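Local coordinates for 3'-5' exonuclease crn-4 (Caenorhabditis elegans, PDB 3CM6), which degrades DNA and RNA from the 3' end as a metal-dependent exonuclease, preferring single-stranded RNA, and takes part in apoptotic DNA degradation, at residues L24-T29 / C39-F44. Residues are numbered along the deposited sequence; the frame is centred on the assembly and turned at random.
Sequences LDFETT and CEVIQF. With ER3 (erbium (III) ion), chain F.
Phe-26 turns the edge of its ring toward the face of Phe-44, setting CE1 over the middle of that ring; the centroids lie 4.9 Å apart and the planes meet at 57°. With chi1 at -157° the Phe-44 ring is carried off opposite the backbone N and alongside Phe-26, the two side chains pointing the same way. At its edge it meets Leu-24, whose CD1 lies 3.7 Å from Phe-44 CE2, while Val-41 brings CG2 over one face of the Phe-26 ring and CG1 to within 3.7 Å of Phe-26 CD1. Phe-102 and Phe-62 also meet the Phe-44 ring. An alanine in place of Phe-44 would probably open a gap between Phe-26 and Leu-24 and leave the Phe-26 ring edge without an aromatic face to rest on. The two rings line one face of an antiparallel pair of strands in the RNase H-like exonuclease sheet. On the opposite face Glu-27 and Gln-43 run side by side, their CB atoms 3.9 Å apart. Asp-25 and Glu-27, with Asp-194 of helix 191-207, are ligands of the metal site, which probably holds magnesium in vivo; an erbium ion lies beside them here. Gln-43 NE2 is hydrogen-bonded to Asn-63 OD1. A classic bulge interrupts the pairing: Ile-42 N (2.6 Å) and Gln-43 N (3.2 Å) both donate to Glu-27 O from the same face of its carbonyl plane. Beyond the bulge, Thr-29 N donates to Glu-40 O, and Glu-40 N returns a bond of 2.9 Å to Thr-29 OG1. That hydroxyl also donates to a water, which passes a hydrogen bond on to Glu-40 OE1.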
loop_
_atom_site.group_PDB
_atom_site.type_symbol
_atom_site.label_atom_id
_atom_site.label_comp_id
_atom_site.label_asym_id
_atom_site.label_seq_id
_atom_site.Cartn_x
_atom_site.Cartn_y
_atom_site.Cartn_z
ATOM N N LEU B 24 18.348 18.725 -2.078
ATOM C CA LEU B 24 17.012 18.183 -2.026
ATOM C C LEU B 24 17.039 16.672 -1.936
ATOM O O LEU B 24 17.915 16.001 -2.510
ATOM C CB LEU B 24 16.204 18.605 -3.246
ATOM C CG LEU B 24 14.799 17.999 -3.342
ATOM C CD1 LEU B 24 13.758 18.977 -2.820
ATOM C CD2 LEU B 24 14.497 17.645 -4.769
ATOM N N ASP B 25 16.064 16.147 -1.207
ATOM C CA ASP B 25 15.891 14.726 -1.121
ATOM C C ASP B 25 14.459 14.320 -0.788
ATOM O O ASP B 25 13.813 14.920 0.077
ATOM C CB ASP B 25 16.834 14.155 -0.092
ATOM C CG ASP B 25 16.922 12.676 -0.190
ATOM O OD1 ASP B 25 17.218 12.176 -1.297
ATOM O OD2 ASP B 25 16.671 12.013 0.823
ATOM N N PHE B 26 13.980 13.309 -1.507
ATOM C CA PHE B 26 12.659 12.747 -1.306
ATOM C C PHE B 26 12.779 11.306 -0.820
ATOM O O PHE B 26 13.675 10.562 -1.241
ATOM C CB PHE B 26 11.872 12.722 -2.615
ATOM C CG PHE B 26 11.413 14.073 -3.119
ATOM C CD1 PHE B 26 10.611 14.899 -2.343
ATOM C CD2 PHE B 26 11.735 14.482 -4.422
ATOM C CE1 PHE B 26 10.173 16.124 -2.845
ATOM C CE2 PHE B 26 11.307 15.703 -4.924
ATOM C CZ PHE B 26 10.525 16.524 -4.150
ATOM N N GLU B 27 11.880 10.905 0.060
ATOM C CA GLU B 27 11.688 9.484 0.297
ATOM C C GLU B 27 10.292 9.117 -0.177
ATOM O O GLU B 27 9.368 9.958 -0.126
ATOM C CB GLU B 27 11.898 9.117 1.775
ATOM C CG GLU B 27 13.327 9.362 2.326
ATOM C CD GLU B 27 14.461 8.758 1.483
ATOM O OE1 GLU B 27 14.235 7.789 0.701
ATOM O OE2 GLU B 27 15.611 9.264 1.616
ATOM N N THR B 28 10.134 7.878 -0.654
ATOM C CA THR B 28 8.853 7.463 -1.254
ATOM C C THR B 28 8.329 6.157 -0.685
ATOM O O THR B 28 9.086 5.339 -0.148
ATOM C CB THR B 28 8.947 7.286 -2.814
ATOM O OG1 THR B 28 9.812 6.186 -3.127
ATOM C CG2 THR B 28 9.475 8.533 -3.498
ATOM N N THR B 29 7.028 5.946 -0.848
ATOM C CA THR B 29 6.452 4.624 -0.691
ATOM C C THR B 29 7.166 3.704 -1.673
ATOM O O THR B 29 7.577 4.146 -2.755
ATOM C CB THR B 29 4.970 4.610 -1.047
ATOM O OG1 THR B 29 4.806 5.020 -2.412
ATOM C CG2 THR B 29 4.193 5.531 -0.160
ATOM N N CYS B 39 5.129 5.262 -6.786
ATOM C CA CYS B 39 5.795 5.934 -5.681
ATOM C C CYS B 39 5.164 7.249 -5.353
ATOM O O CYS B 39 4.904 8.060 -6.235
ATOM C CB CYS B 39 7.259 6.165 -5.976
ATOM S SG CYS B 39 8.058 4.622 -6.281
ATOM N N GLU B 40 4.880 7.420 -4.070
ATOM C CA GLU B 40 4.381 8.664 -3.546
ATOM C C GLU B 40 5.389 9.168 -2.541
ATOM O O GLU B 40 5.962 8.382 -1.772
ATOM C CB GLU B 40 3.021 8.456 -2.882
ATOM C CG GLU B 40 1.888 8.219 -3.875
ATOM C CD GLU B 40 0.605 7.878 -3.175
ATOM O OE1 GLU B 40 0.540 6.774 -2.584
ATOM O OE2 GLU B 40 -0.335 8.710 -3.189
ATOM N N VAL B 41 5.606 10.478 -2.565
ATOM C CA VAL B 41 6.524 11.123 -1.648
ATOM C C VAL B 41 6.023 10.908 -0.221
ATOM O O VAL B 41 4.845 11.093 0.055
ATOM C CB VAL B 41 6.669 12.650 -1.957
ATOM C CG1 VAL B 41 7.546 13.328 -0.918
ATOM C CG2 VAL B 41 7.244 12.881 -3.378
ATOM N N ILE B 42 6.911 10.476 0.667
ATOM C CA ILE B 42 6.579 10.417 2.083
ATOM C C ILE B 42 7.500 11.278 2.965
ATOM O O ILE B 42 7.251 11.436 4.169
ATOM C CB ILE B 42 6.503 8.977 2.612
ATOM C CG1 ILE B 42 7.800 8.205 2.372
ATOM C CG2 ILE B 42 5.293 8.263 2.021
ATOM C CD1 ILE B 42 7.756 6.786 2.935
ATOM N N GLN B 43 8.560 11.819 2.350
ATOM C CA GLN B 43 9.427 12.769 3.004
ATOM C C GLN B 43 10.062 13.787 2.041
ATOM O O GLN B 43 10.646 13.437 0.998
ATOM C CB GLN B 43 10.487 12.084 3.863
ATOM C CG GLN B 43 10.818 12.942 5.075
ATOM C CD GLN B 43 11.993 12.450 5.903
ATOM O OE1 GLN B 43 12.488 11.319 5.739
ATOM N NE2 GLN B 43 12.452 13.315 6.818
ATOM N N PHE B 44 9.959 15.047 2.444
ATOM C CA PHE B 44 10.374 16.174 1.675
ATOM C C PHE B 44 11.424 16.891 2.524
ATOM O O PHE B 44 11.079 17.496 3.546
ATOM C CB PHE B 44 9.151 17.063 1.526
ATOM C CG PHE B 44 9.181 17.980 0.352
ATOM C CD1 PHE B 44 7.987 18.383 -0.230
ATOM C CD2 PHE B 44 10.385 18.438 -0.182
ATOM C CE1 PHE B 44 7.981 19.228 -1.324
ATOM C CE2 PHE B 44 10.395 19.292 -1.272
ATOM C CZ PHE B 44 9.199 19.691 -1.847
HETATM ER ER ER3 F . 17.493 9.468 -0.457
HETATM O O HOH W 1 2.318 5.017 -3.112
#